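Local coordinates for ribosome maturation protein SDO1 homolog (Methanothermobacter thermautotrophicus, PDB 2WBM), which probably binds RNA and takes part in ribosome maturation, as an archaeal homologue of the Shwachman-Bodian-Diamond syndrome protein, at residues V28-E33 and G104-T109; E40-P45 and E68-A73; V187-P192 and V246-I251; I209-W214 and I221-I226. One frame throughout, in Å; residues are numbered along the deposited sequence. Where two conformers were deposited one is given.

Contact 1: residues V28-E33 and G104-T109; sequences VIARLE and GTIQLT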
loop_
_atom_site.group_PDB
_atom_site.type_symbol
_atom_site.label_atom_id
_atom_site.label_comp_id
_atom_site.label_asym_id
_atom_site.label_seq_id
_atom_site.Cartn_x
_atom_site.Cartn_y
_atom_site.Cartn_z
ATOM N N VAL A 28 15.880 -1.723 -8.787
ATOM C CA VAL A 28 16.677 -0.681 -8.146
ATOM C C VAL A 28 17.894 -1.370 -7.552
ATOM O O VAL A 28 17.991 -2.606 -7.562
ATOM C CB VAL A 28 15.842 0.124 -7.082
ATOM C CG1 VAL A 28 14.598 0.737 -7.738
ATOM C CG2 VAL A 28 15.427 -0.786 -5.900
ATOM N N ILE A 29 18.840 -0.582 -7.074
ATOM C CA ILE A 29 20.046 -1.129 -6.504
ATOM C C ILE A 29 20.006 -1.026 -4.987
ATOM O O ILE A 29 19.657 0.031 -4.449
ATOM C CB ILE A 29 21.253 -0.358 -7.070
ATOM C CG1 ILE A 29 21.438 -0.736 -8.549
ATOM C CG2 ILE A 29 22.524 -0.642 -6.237
ATOM C CD1 ILE A 29 22.366 0.204 -9.308
ATOM N N ALA A 30 20.314 -2.123 -4.303
ATOM C CA ALA A 30 20.605 -2.063 -2.871
ATOM C C ALA A 30 22.119 -2.138 -2.733
ATOM O O ALA A 30 22.764 -3.017 -3.322
ATOM C CB ALA A 30 19.915 -3.216 -2.110
ATOM N N ARG A 31 22.681 -1.206 -1.984
ATOM C CA ARG A 31 24.125 -1.015 -1.899
ATOM C C ARG A 31 24.578 -1.077 -0.444
ATOM O O ARG A 31 23.933 -0.506 0.437
ATOM C CB ARG A 31 24.467 0.380 -2.447
ATOM C CG ARG A 31 25.919 0.780 -2.272
ATOM C CD ARG A 31 26.131 2.181 -2.745
ATOM N NE ARG A 31 26.039 2.292 -4.203
ATOM C CZ ARG A 31 25.930 3.443 -4.870
ATOM N NH1 ARG A 31 25.906 4.622 -4.234
ATOM N NH2 ARG A 31 25.878 3.424 -6.199
ATOM N N LEU A 32 25.694 -1.757 -0.196
ATOM C CA LEU A 32 26.329 -1.718 1.098
ATOM C C LEU A 32 27.817 -1.446 0.895
ATOM O O LEU A 32 28.454 -2.118 0.073
ATOM C CB LEU A 32 26.124 -3.053 1.817
ATOM C CG LEU A 32 26.762 -3.148 3.213
ATOM C CD1 LEU A 32 26.205 -2.101 4.156
ATOM C CD2 LEU A 32 26.508 -4.550 3.789
ATOM N N GLU A 33 28.355 -0.476 1.632
ATOM C CA GLU A 33 29.790 -0.148 1.576
ATOM C C GLU A 33 30.516 -0.642 2.809
ATOM O O GLU A 33 30.071 -0.395 3.932
ATOM C CB GLU A 33 30.016 1.362 1.465
ATOM C CG GLU A 33 29.462 1.966 0.210
ATOM C CD GLU A 33 29.986 3.364 -0.060
ATOM O OE1 GLU A 33 30.854 3.856 0.700
ATOM O OE2 GLU A 33 29.519 3.972 -1.041
ATOM N N GLY A 104 22.075 -1.827 4.237
ATOM C CA GLY A 104 22.513 -0.939 3.158
ATOM C C GLY A 104 21.513 0.132 2.778
ATOM O O GLY A 104 20.569 0.426 3.533
ATOM N N THR A 105 21.754 0.741 1.617
ATOM C CA THR A 105 20.936 1.852 1.118
ATOM C C THR A 105 20.272 1.422 -0.182
ATOM O O THR A 105 20.608 0.377 -0.732
ATOM C CB THR A 105 21.800 3.094 0.833
ATOM O OG1 THR A 105 22.856 2.747 -0.085
ATOM C CG2 THR A 105 22.391 3.651 2.131
ATOM N N ILE A 106 19.333 2.237 -0.657
ATOM C CA ILE A 106 18.668 2.001 -1.935
ATOM C C ILE A 106 19.056 3.131 -2.881
ATOM O O ILE A 106 18.997 4.307 -2.515
ATOM C CB ILE A 106 17.126 1.981 -1.774
ATOM C CG1 ILE A 106 16.685 0.816 -0.872
ATOM C CG2 ILE A 106 16.436 1.931 -3.145
ATOM C CD1 ILE A 106 16.933 -0.576 -1.435
ATOM N N GLN A 107 19.481 2.762 -4.085
ATOM C CA GLN A 107 19.906 3.739 -5.079
ATOM C C GLN A 107 18.916 3.729 -6.233
ATOM O O GLN A 107 18.634 2.650 -6.810
ATOM C CB GLN A 107 21.322 3.389 -5.570
ATOM C CG GLN A 107 22.342 3.199 -4.429
ATOM C CD GLN A 107 22.533 4.453 -3.575
ATOM O OE1 GLN A 107 22.632 4.372 -2.346
ATOM N NE2 GLN A 107 22.571 5.618 -4.221
ATOM N N LEU A 108 18.396 4.913 -6.538
ATOM C CA LEU A 108 17.403 5.130 -7.580
ATOM C C LEU A 108 17.961 6.019 -8.661
ATOM O O LEU A 108 18.756 6.918 -8.379
ATOM C CB LEU A 108 16.164 5.827 -7.003
ATOM C CG LEU A 108 15.514 5.169 -5.783
ATOM C CD1 LEU A 108 14.327 5.974 -5.329
ATOM C CD2 LEU A 108 15.122 3.709 -6.064
ATOM N N THR A 109 17.494 5.825 -9.895
ATOM C CA THR A 109 17.791 6.796 -10.967
ATOM C C THR A 109 16.852 7.987 -10.770
ATOM O O THR A 109 15.887 7.896 -9.993
ATOM C CB THR A 109 17.549 6.189 -12.356
ATOM O OG1 THR A 109 16.148 5.961 -12.538
ATOM C CG2 THR A 109 18.301 4.856 -12.513
HETATM O O HOH W 1 23.462 5.479 -7.326
#
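Val-28 and Leu-108 press together at the tight end of this contact: CG1 of Val-28 and CD2 of Leu-108 are 3.5 Å apart, closer than carbons usually come, with the two side chains lying side by side and pointing the same way. On the same face, Ile-106 reaches Val-28 CG2 with its CG2 branch and Ala-30 CB with its CD1, each at about 4.0 Å. The strands run antiparallel, and two hydrogen-bonded pairs hold them, Ile-29 with Gln-107 and Arg-31 with Thr-105; Gln-107 N reaches Ile-29 O at 2.8 Å with a nearly straight bond (170°).

The polar, water-touched side is the one with Arg-31 and Gln-107. Here the two flat ends are stacked with planes only 9° apart, and Gln-107 CG sits 3.6 Å above the centre of the guanidinium. A bend at chi2 (-61°) folds Gln-107 back so that its OE1 accepts a bond from Thr-105 OG1 at 2.8 Å, which fixes the amide rotation. NE2 donates a hydrogen bond to a water, which also accepts a weak one from Arg-31 NH2, while Arg-31 NE is taken by the carboxylate of Glu-40.

Strand 28-34 is the middle strand of a three-stranded sheet, flanked by 37-43 and 105-107. Helix 93-103 packs on Ala-30 and Leu-32, and helix 110-131 begins just beyond Thr-109, touching Val-28 and Leu-108.

Contact 2: residues E40-P45 and E68-A73; sequences EVLVDP and EVFRDA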
loop_
_atom_site.group_PDB
_atom_site.type_symbol
_atom_site.label_atom_id
_atom_site.label_comp_id
_atom_site.label_asym_id
_atom_site.label_seq_id
_atom_site.Cartn_x
_atom_site.Cartn_y
_atom_site.Cartn_z
ATOM N N GLU A 40 26.658 -4.466 -4.348
ATOM C CA GLU A 40 25.354 -4.042 -4.840
ATOM C C GLU A 40 24.599 -5.226 -5.397
ATOM O O GLU A 40 25.200 -6.132 -5.996
ATOM C CB GLU A 40 25.495 -3.005 -5.947
ATOM C CG GLU A 40 26.142 -1.690 -5.433
ATOM C CD GLU A 40 26.320 -0.622 -6.476
ATOM O OE1 GLU A 40 25.987 -0.835 -7.672
ATOM O OE2 GLU A 40 26.813 0.462 -6.084
ATOM N N VAL A 41 23.282 -5.188 -5.226
ATOM C CA VAL A 41 22.397 -6.174 -5.853
ATOM C C VAL A 41 21.242 -5.476 -6.552
ATOM O O VAL A 41 20.885 -4.355 -6.193
ATOM C CB VAL A 41 21.854 -7.214 -4.815
ATOM C CG1 VAL A 41 22.975 -8.177 -4.405
ATOM C CG2 VAL A 41 21.214 -6.514 -3.569
ATOM N N LEU A 42 20.691 -6.129 -7.573
ATOM C CA LEU A 42 19.573 -5.590 -8.339
ATOM C C LEU A 42 18.317 -6.237 -7.799
ATOM O O LEU A 42 18.222 -7.474 -7.765
ATOM C CB LEU A 42 19.731 -5.921 -9.823
ATOM C CG LEU A 42 20.829 -5.097 -10.506
ATOM C CD1 LEU A 42 21.174 -5.675 -11.889
ATOM C CD2 LEU A 42 20.332 -3.659 -10.628
ATOM N N VAL A 43 17.376 -5.409 -7.357
ATOM C CA VAL A 43 16.212 -5.898 -6.615
ATOM C C VAL A 43 14.884 -5.266 -7.037
ATOM O O VAL A 43 14.827 -4.135 -7.529
ATOM C CB VAL A 43 16.382 -5.720 -5.052
ATOM C CG1 VAL A 43 17.568 -6.533 -4.515
ATOM C CG2 VAL A 43 16.510 -4.235 -4.662
ATOM N N ASP A 44 13.807 -6.022 -6.842
ATOM C CA ASP A 44 12.454 -5.518 -6.986
ATOM C C ASP A 44 12.236 -4.498 -5.857
ATOM O O ASP A 44 12.406 -4.844 -4.690
ATOM C CB ASP A 44 11.469 -6.684 -6.836
ATOM C CG ASP A 44 10.030 -6.275 -7.038
ATOM O OD1 ASP A 44 9.534 -5.409 -6.286
ATOM O OD2 ASP A 44 9.363 -6.861 -7.925
ATOM N N PRO A 45 11.868 -3.246 -6.198
ATOM C CA PRO A 45 11.826 -2.222 -5.148
ATOM C C PRO A 45 10.688 -2.459 -4.147
ATOM O O PRO A 45 10.858 -2.192 -2.946
ATOM C CB PRO A 45 11.600 -0.921 -5.933
ATOM C CG PRO A 45 10.921 -1.348 -7.198
ATOM C CD PRO A 45 11.581 -2.678 -7.531
ATOM N N GLU A 68 23.257 -12.388 -8.207
ATOM C CA GLU A 68 24.663 -12.009 -8.409
ATOM C C GLU A 68 24.937 -10.808 -7.534
ATOM O O GLU A 68 24.064 -9.945 -7.364
ATOM C CB GLU A 68 24.947 -11.626 -9.861
ATOM C CG GLU A 68 24.699 -12.725 -10.846
ATOM C CD GLU A 68 25.001 -12.278 -12.265
ATOM O OE1 GLU A 68 24.288 -11.375 -12.741
ATOM O OE2 GLU A 68 25.924 -12.834 -12.890
ATOM N N VAL A 69 26.136 -10.760 -6.970
ATOM C CA VAL A 69 26.545 -9.615 -6.160
ATOM C C VAL A 69 27.537 -8.812 -6.996
ATOM O O VAL A 69 28.552 -9.337 -7.491
ATOM C CB VAL A 69 27.155 -10.038 -4.806
ATOM C CG1 VAL A 69 27.591 -8.789 -4.017
ATOM C CG2 VAL A 69 26.135 -10.871 -3.981
ATOM N N PHE A 70 27.223 -7.531 -7.178
ATOM C CA PHE A 70 28.046 -6.658 -7.997
ATOM C C PHE A 70 28.949 -5.769 -7.148
ATOM O O PHE A 70 28.634 -5.441 -6.009
ATOM C CB PHE A 70 27.145 -5.744 -8.853
ATOM C CG PHE A 70 26.298 -6.496 -9.859
ATOM C CD1 PHE A 70 26.768 -6.697 -11.144
ATOM C CD2 PHE A 70 25.038 -7.015 -9.489
ATOM C CE1 PHE A 70 25.989 -7.404 -12.101
ATOM C CE2 PHE A 70 24.260 -7.748 -10.423
ATOM C CZ PHE A 70 24.736 -7.921 -11.730
ATOM N N ARG A 71 30.058 -5.349 -7.742
ATOM C CA ARG A 71 30.805 -4.210 -7.221
ATOM C C ARG A 71 30.085 -2.946 -7.671
ATOM O O ARG A 71 29.971 -1.983 -6.912
ATOM C CB ARG A 71 32.223 -4.216 -7.766
ATOM C CG ARG A 71 32.996 -5.465 -7.313
ATOM C CD ARG A 71 34.372 -5.465 -7.912
ATOM N NE ARG A 71 35.324 -4.707 -7.086
ATOM C CZ ARG A 71 36.497 -4.251 -7.512
ATOM N NH1 ARG A 71 36.864 -4.410 -8.776
ATOM N NH2 ARG A 71 37.292 -3.604 -6.674
ATOM N N ASP A 72 29.629 -2.942 -8.926
ATOM C CA ASP A 72 28.828 -1.837 -9.441
ATOM C C ASP A 72 27.766 -2.418 -10.359
ATOM O O ASP A 72 28.067 -2.891 -11.451
ATOM C CB ASP A 72 29.682 -0.791 -10.172
ATOM C CG ASP A 72 28.864 0.429 -10.596
ATOM O OD1 ASP A 72 27.838 0.250 -11.281
ATOM O OD2 ASP A 72 29.238 1.565 -10.237
ATOM N N ALA A 73 26.521 -2.377 -9.901
ATOM C CA ALA A 73 25.438 -3.074 -10.595
ATOM C C ALA A 73 25.021 -2.421 -11.907
ATOM O O ALA A 73 24.508 -3.095 -12.798
ATOM C CB ALA A 73 24.243 -3.263 -9.665
HETATM O O HOH W 2 29.118 1.569 -7.324
HETATM O O HOH W 3 25.647 1.282 -9.223
HETATM O O HOH W 4 21.687 -8.708 -8.125
#
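Glu-40 and Phe-70 are joined by two backbone hydrogen bonds, forming a single antiparallel bridge: Phe-70 N to Glu-40 O at 2.7 Å, and Glu-40 N to Phe-70 O at 2.8 Å. Glu-40 O also lies in plane at the edge of the Phe-70 ring. A little further along, water links Leu-42 N to Glu-68 O, accepting a hydrogen bond from Leu-42 N and donating one to Glu-68 O, where no direct bond spans the gap.

The polar side-chain work falls to Glu-40. Its chain is extended beyond CG (chi2 180°), which carries the carboxylate past Phe-70 to the corner at Arg-71, and OE1 accepts a straight bond from Ala-73 N (2.8 Å, 175°). That N-H comes to the anti side of OE1, 32° out of the carboxylate plane. Two waters bridge Glu-40 to Asp-72, one of them only weakly at Asp-72 OD1, which lies 4.2 Å from Glu-40 OE1. The likeness of charge is probably eased by these waters and by the Arg-31 guanidinium, the partner of OE2; Asp-72 OD1 also accepts from Lys-75 N.

Among the apolar groups, Leu-42 uses CG and CD2 on the methyl of Ala-73, and CD1 on Phe-70 CE2 at 4.0 Å. On the other side of the strand Val-41 CG1 meets Val-69 CG2.

This is a single antiparallel beta bridge, followed at the corner by a hydrogen bond from the Ala-73 backbone to the Glu-40 carboxylate; together they hold loop 68-73 along edge strand 37-43 of the SBDS N-terminal domain.

Contact 3: residues V187-P192 and V246-I251; sequences VAIKIP and VETRLI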
loop_
_atom_site.group_PDB
_atom_site.type_symbol
_atom_site.label_atom_id
_atom_site.label_comp_id
_atom_site.label_asym_id
_atom_site.label_seq_id
_atom_site.Cartn_x
_atom_site.Cartn_y
_atom_site.Cartn_z
ATOM N N VAL A 187 -22.968 0.318 8.076
ATOM C CA VAL A 187 -24.076 0.810 7.292
ATOM C C VAL A 187 -25.098 -0.308 7.193
ATOM O O VAL A 187 -24.746 -1.441 6.869
ATOM C CB VAL A 187 -23.596 1.164 5.865
ATOM C CG1 VAL A 187 -24.762 1.661 5.015
ATOM C CG2 VAL A 187 -22.436 2.216 5.924
ATOM N N ALA A 188 -26.355 0.007 7.473
ATOM C CA ALA A 188 -27.427 -0.962 7.282
ATOM C C ALA A 188 -28.022 -0.686 5.914
ATOM O O ALA A 188 -28.368 0.468 5.582
ATOM C CB ALA A 188 -28.492 -0.814 8.366
ATOM N N ILE A 189 -28.123 -1.729 5.104
ATOM C CA ILE A 189 -28.713 -1.569 3.781
ATOM C C ILE A 189 -29.934 -2.463 3.665
ATOM O O ILE A 189 -30.035 -3.488 4.348
ATOM C CB ILE A 189 -27.690 -1.876 2.641
ATOM C CG1 ILE A 189 -27.421 -3.387 2.524
ATOM C CG2 ILE A 189 -26.371 -1.122 2.874
ATOM C CD1 ILE A 189 -26.572 -3.777 1.320
ATOM N N LYS A 190 -30.870 -2.045 2.826
ATOM C CA LYS A 190 -32.074 -2.811 2.541
ATOM C C LYS A 190 -32.217 -2.859 1.027
ATOM O O LYS A 190 -32.294 -1.800 0.385
ATOM C CB LYS A 190 -33.284 -2.111 3.166
ATOM C CG LYS A 190 -34.610 -2.836 3.002
ATOM C CD LYS A 190 -35.733 -2.019 3.633
ATOM C CE LYS A 190 -36.998 -2.833 3.784
ATOM N NZ LYS A 190 -37.517 -3.298 2.478
ATOM N N ILE A 191 -32.250 -4.056 0.466
ATOM C CA ILE A 191 -32.397 -4.162 -0.978
ATOM C C ILE A 191 -33.410 -5.244 -1.342
ATOM O O ILE A 191 -33.677 -6.155 -0.554
ATOM C CB ILE A 191 -31.041 -4.456 -1.661
ATOM C CG1 ILE A 191 -30.459 -5.765 -1.139
ATOM C CG2 ILE A 191 -30.040 -3.294 -1.473
ATOM C CD1 ILE A 191 -29.601 -6.444 -2.156
ATOM N N PRO A 192 -33.970 -5.163 -2.553
ATOM C CA PRO A 192 -34.935 -6.182 -2.931
ATOM C C PRO A 192 -34.280 -7.558 -2.938
ATOM O O PRO A 192 -33.083 -7.668 -3.213
ATOM C CB PRO A 192 -35.323 -5.789 -4.353
ATOM C CG PRO A 192 -34.825 -4.383 -4.542
ATOM C CD PRO A 192 -33.634 -4.265 -3.669
ATOM N N VAL A 246 -32.713 0.877 -3.275
ATOM C CA VAL A 246 -31.877 0.612 -2.104
ATOM C C VAL A 246 -32.165 1.657 -1.036
ATOM O O VAL A 246 -32.492 2.813 -1.341
ATOM C CB VAL A 246 -30.351 0.579 -2.455
ATOM C CG1 VAL A 246 -29.882 1.898 -3.092
ATOM C CG2 VAL A 246 -29.504 0.246 -1.223
ATOM N N GLU A 247 -32.050 1.235 0.214
ATOM C CA GLU A 247 -32.187 2.123 1.345
ATOM C C GLU A 247 -30.949 1.898 2.205
ATOM O O GLU A 247 -30.557 0.755 2.447
ATOM C CB GLU A 247 -33.465 1.744 2.087
ATOM C CG GLU A 247 -33.757 2.511 3.348
ATOM C CD GLU A 247 -35.030 2.008 4.027
ATOM O OE1 GLU A 247 -36.018 1.729 3.307
ATOM O OE2 GLU A 247 -35.039 1.885 5.274
ATOM N N THR A 248 -30.290 2.974 2.621
ATOM C CA THR A 248 -29.105 2.840 3.472
ATOM C C THR A 248 -29.175 3.802 4.651
ATOM O O THR A 248 -29.811 4.854 4.565
ATOM C CB THR A 248 -27.769 3.089 2.709
ATOM O OG1 THR A 248 -27.664 4.475 2.355
ATOM C CG2 THR A 248 -27.645 2.211 1.462
ATOM N N ARG A 249 -28.526 3.435 5.754
ATOM C CA ARG A 249 -28.383 4.348 6.881
ATOM C C ARG A 249 -27.171 3.956 7.682
ATOM O O ARG A 249 -26.784 2.786 7.682
ATOM C CB ARG A 249 -29.636 4.359 7.773
ATOM C CG ARG A 249 -29.884 3.064 8.532
ATOM C CD ARG A 249 -30.984 3.235 9.580
ATOM N NE ARG A 249 -31.119 2.009 10.360
ATOM C CZ ARG A 249 -31.918 1.001 10.034
ATOM N NH1 ARG A 249 -32.699 1.079 8.954
ATOM N NH2 ARG A 249 -31.959 -0.084 10.806
ATOM N N LEU A 250 -26.569 4.931 8.353
ATOM C CA LEU A 250 -25.470 4.663 9.273
ATOM C C LEU A 250 -26.019 4.111 10.566
ATOM O O LEU A 250 -27.019 4.606 11.075
ATOM C CB LEU A 250 -24.689 5.944 9.583
ATOM C CG LEU A 250 -23.724 6.464 8.524
ATOM C CD1 LEU A 250 -23.082 7.770 9.014
ATOM C CD2 LEU A 250 -22.656 5.430 8.189
ATOM N N ILE A 251 -25.353 3.108 11.121
ATOM C CA ILE A 251 -25.934 2.400 12.247
ATOM C C ILE A 251 -25.957 3.200 13.538
ATOM O O ILE A 251 -24.928 3.722 13.985
ATOM C CB ILE A 251 -25.356 0.978 12.416
ATOM C CG1 ILE A 251 -26.109 0.049 11.460
ATOM C CG2 ILE A 251 -25.413 0.515 13.880
ATOM C CD1 ILE A 251 -26.283 -1.351 11.945
HETATM O O HOH W 5 -31.307 0.506 5.549
#
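Ile-191 and Val-246 touch at the end of an antiparallel strand pair, 187-191 with 247-250, in the sheet of the SBDS C-terminal domain, Val-246 lying just ahead of strand 247-250. Their CG2 methyls meet at 3.6 Å. Next along, Ile-189 and Thr-248 form a non-hydrogen-bonded pair, and again the CG2 branches touch, 3.8 Å apart. Both Ile-189 and Thr-248 have CG2 anti to the carbonyl carbon, and in the threonine this leaves OG1 between backbone N and carbonyl carbon (chi1 69°), from where it bonds a glycerol probably left from crystallisation. Val-187 then sets CG1 against Thr-248 CB and CG2 against Leu-250 CD2, the side chains crossing obliquely. Helix 231-241 covers this face, with Phe-234 and Leu-238 on Ile-189 and Tyr-235 on Thr-248.

The other face carries longer, more polar side chains. Lys-190 and Glu-247 cross at a slant, and what touches is the lysine's CD methylene against the carboxylate OE1 (3.8 Å). In the conformer given, Lys-190 NZ is 5.3 Å from Glu-247 OE1 and bonds Ser-219 OG. Arg-249, extended from CG to NE, runs past Ala-188, while Ile-251 CG1 comes up to the methyl of that alanine.

Between the faces, Ala-188 with Arg-249 and Lys-190 with Glu-247 exchange four backbone hydrogen bonds. A water donates to Ala-188 O and, weakly, to Glu-247 O. Ala-188 CB ends up 4.2 Å above the plane of the Arg-249 guanidinium, over the group's centre.

Contact 4: residues I209-W214 and I221-I226; sequences ITNEEW and IAVVEI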
loop_
_atom_site.group_PDB
_atom_site.type_symbol
_atom_site.label_atom_id
_atom_site.label_comp_id
_atom_site.label_asym_id
_atom_site.label_seq_id
_atom_site.Cartn_x
_atom_site.Cartn_y
_atom_site.Cartn_z
ATOM N N ILE A 209 -19.744 -8.155 5.760
ATOM C CA ILE A 209 -21.104 -8.280 6.316
ATOM C C ILE A 209 -21.022 -8.797 7.741
ATOM O O ILE A 209 -20.489 -9.888 7.986
ATOM C CB ILE A 209 -21.963 -9.231 5.443
ATOM C CG1 ILE A 209 -22.104 -8.646 4.041
ATOM C CG2 ILE A 209 -23.338 -9.505 6.113
ATOM C CD1 ILE A 209 -22.696 -9.624 3.028
ATOM N N THR A 210 -21.535 -8.011 8.690
ATOM C CA THR A 210 -21.507 -8.413 10.104
ATOM C C THR A 210 -22.833 -9.073 10.506
ATOM O O THR A 210 -22.884 -9.868 11.426
ATOM C CB THR A 210 -21.220 -7.209 11.024
ATOM O OG1 THR A 210 -22.258 -6.232 10.880
ATOM C CG2 THR A 210 -19.867 -6.579 10.665
ATOM N N ASN A 211 -23.905 -8.686 9.825
ATOM C CA ASN A 211 -25.229 -9.245 10.079
ATOM C C ASN A 211 -26.023 -9.164 8.782
ATOM O O ASN A 211 -25.862 -8.233 7.986
ATOM C CB ASN A 211 -26.000 -8.487 11.198
ATOM C CG ASN A 211 -25.209 -8.288 12.461
ATOM O OD1 ASN A 211 -25.348 -9.042 13.464
ATOM N ND2 ASN A 211 -24.399 -7.256 12.466
ATOM N N GLU A 212 -26.893 -10.144 8.553
ATOM C CA GLU A 212 -27.797 -10.081 7.418
ATOM C C GLU A 212 -29.033 -10.889 7.707
ATOM O O GLU A 212 -28.954 -11.909 8.385
ATOM C CB GLU A 212 -27.120 -10.553 6.119
ATOM C CG GLU A 212 -26.369 -11.894 6.189
ATOM C CD GLU A 212 -27.291 -13.104 6.192
ATOM O OE1 GLU A 212 -27.029 -14.058 6.962
ATOM O OE2 GLU A 212 -28.280 -13.097 5.443
ATOM N N GLU A 213 -30.179 -10.399 7.241
ATOM C CA GLU A 213 -31.464 -11.012 7.568
ATOM C C GLU A 213 -32.437 -10.865 6.431
ATOM O O GLU A 213 -32.754 -9.745 5.999
ATOM C CB GLU A 213 -32.098 -10.360 8.810
ATOM C CG GLU A 213 -31.509 -10.773 10.140
ATOM C CD GLU A 213 -31.753 -12.231 10.457
ATOM O OE1 GLU A 213 -32.896 -12.695 10.333
ATOM O OE2 GLU A 213 -30.790 -12.905 10.842
ATOM N N TRP A 214 -32.941 -11.999 5.945
ATOM C CA TRP A 214 -34.067 -11.959 5.026
ATOM C C TRP A 214 -35.311 -11.445 5.754
ATOM O O TRP A 214 -35.595 -11.872 6.869
ATOM C CB TRP A 214 -34.317 -13.352 4.453
ATOM C CG TRP A 214 -33.250 -13.716 3.496
ATOM C CD1 TRP A 214 -32.096 -14.393 3.758
ATOM C CD2 TRP A 214 -33.212 -13.371 2.106
ATOM N NE1 TRP A 214 -31.345 -14.508 2.613
ATOM C CE2 TRP A 214 -32.008 -13.892 1.580
ATOM C CE3 TRP A 214 -34.079 -12.670 1.259
ATOM C CZ2 TRP A 214 -31.648 -13.747 0.231
ATOM C CZ3 TRP A 214 -33.729 -12.529 -0.086
ATOM C CH2 TRP A 214 -32.519 -13.068 -0.585
ATOM N N ILE A 221 -31.834 -7.411 4.294
ATOM C CA ILE A 221 -31.097 -6.378 5.009
ATOM C C ILE A 221 -29.707 -6.913 5.326
ATOM O O ILE A 221 -29.565 -8.062 5.717
ATOM C CB ILE A 221 -31.801 -5.973 6.315
ATOM C CG1 ILE A 221 -33.042 -5.129 5.983
ATOM C CG2 ILE A 221 -30.815 -5.209 7.248
ATOM C CD1 ILE A 221 -33.883 -4.742 7.206
ATOM N N ALA A 222 -28.685 -6.088 5.120
ATOM C CA ALA A 222 -27.329 -6.445 5.547
ATOM C C ALA A 222 -26.728 -5.267 6.292
ATOM O O ALA A 222 -26.983 -4.111 5.945
ATOM C CB ALA A 222 -26.467 -6.807 4.372
ATOM N N VAL A 223 -25.990 -5.570 7.342
ATOM C CA VAL A 223 -25.166 -4.587 8.025
ATOM C C VAL A 223 -23.741 -4.822 7.542
ATOM O O VAL A 223 -23.236 -5.948 7.600
ATOM C CB VAL A 223 -25.296 -4.725 9.529
ATOM C CG1 VAL A 223 -24.396 -3.713 10.257
ATOM C CG2 VAL A 223 -26.785 -4.535 9.913
ATOM N N VAL A 224 -23.117 -3.767 7.021
ATOM C CA VAL A 224 -21.797 -3.883 6.389
ATOM C C VAL A 224 -20.836 -2.935 7.073
ATOM O O VAL A 224 -21.153 -1.764 7.232
ATOM C CB VAL A 224 -21.828 -3.554 4.887
ATOM C CG1 VAL A 224 -20.455 -3.830 4.247
ATOM C CG2 VAL A 224 -22.910 -4.387 4.173
ATOM N N GLU A 225 -19.690 -3.456 7.504
ATOM C CA GLU A 225 -18.640 -2.617 8.062
ATOM C C GLU A 225 -17.719 -2.218 6.914
ATOM O O GLU A 225 -17.168 -3.083 6.217
ATOM C CB GLU A 225 -17.868 -3.358 9.153
ATOM C CG GLU A 225 -16.733 -2.572 9.765
ATOM C CD GLU A 225 -16.231 -3.214 11.048
ATOM O OE1 GLU A 225 -16.884 -3.046 12.103
ATOM O OE2 GLU A 225 -15.182 -3.883 10.993
ATOM N N ILE A 226 -17.582 -0.914 6.700
ATOM C CA ILE A 226 -16.738 -0.392 5.626
ATOM C C ILE A 226 -15.720 0.615 6.164
ATOM O O ILE A 226 -15.943 1.218 7.224
ATOM C CB ILE A 226 -17.569 0.264 4.492
ATOM C CG1 ILE A 226 -18.380 1.467 5.010
ATOM C CG2 ILE A 226 -18.517 -0.774 3.854
ATOM C CD1 ILE A 226 -18.939 2.357 3.902
#
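With chi1 at 61°, Thr-210 has OG1 between its backbone N and carbonyl carbon, which turns the hydroxyl toward Val-223; Val-223, for its part, has CG1 anti to its own N (chi1 178°), bringing that methyl to meet it. OG1 thus lies 3.4 Å from Val-223 CG1, and also makes a weak hydrogen bond to Val-223 O. The same carbonyl takes a stronger bond from Thr-210 N at 2.9 Å, so two donors from one residue grip it. Thr-210 CG2 goes the other way and touches Glu-225 CB, the two side chains crossing at about a right angle.

Asn-211 lies alongside Val-223, pointing the same way, with ND2 4.0 Å from Val-223 CB and a weak bond back to Thr-210 OG1. Its carbonyl receives Val-223 N at 2.7 Å. Beyond it, Glu-213 and Ile-221 exchange a pair of backbone bonds, Glu-213 N reaching Ile-221 O at 2.9 Å.

On the opposite face, Ile-209 points CG1 at Val-224 CG2 (4.3 Å), and both rest on Ile-203 of helix 196-206. Glu-212 CB lies near Ala-222, but its chain bends at chi2 and leads the carboxylate off to Trp-220 NE1.

Thr-210 and Asn-211 together face the single residue Val-223, which is the classic beta bulge, here set in the antiparallel hairpin of strands 208-214 and 220-227 in the SBDS C-terminal domain.

In the fold
The four contacts fall into two pairs at far ends of an elongated chain. Contacts 1 and 2, with centres about 8 Å apart, share the sheet of the SBDS N-terminal domain through neighbouring strands 28-34 and 37-43; the loop that contact 2 closes lies within the one closed by contact 1. Contacts 3 and 4, about 9 Å apart between centres, follow later in the C-terminal domain, again one within the other, and meet where strands 181-191 and 220-227 run side by side. Between contacts 1 and 3 the centres are about 51 Å apart. The two sheets are thus well separated in space, with no touch between the two pairs of contacts, consistent with the conformational flexibility reported for this protein.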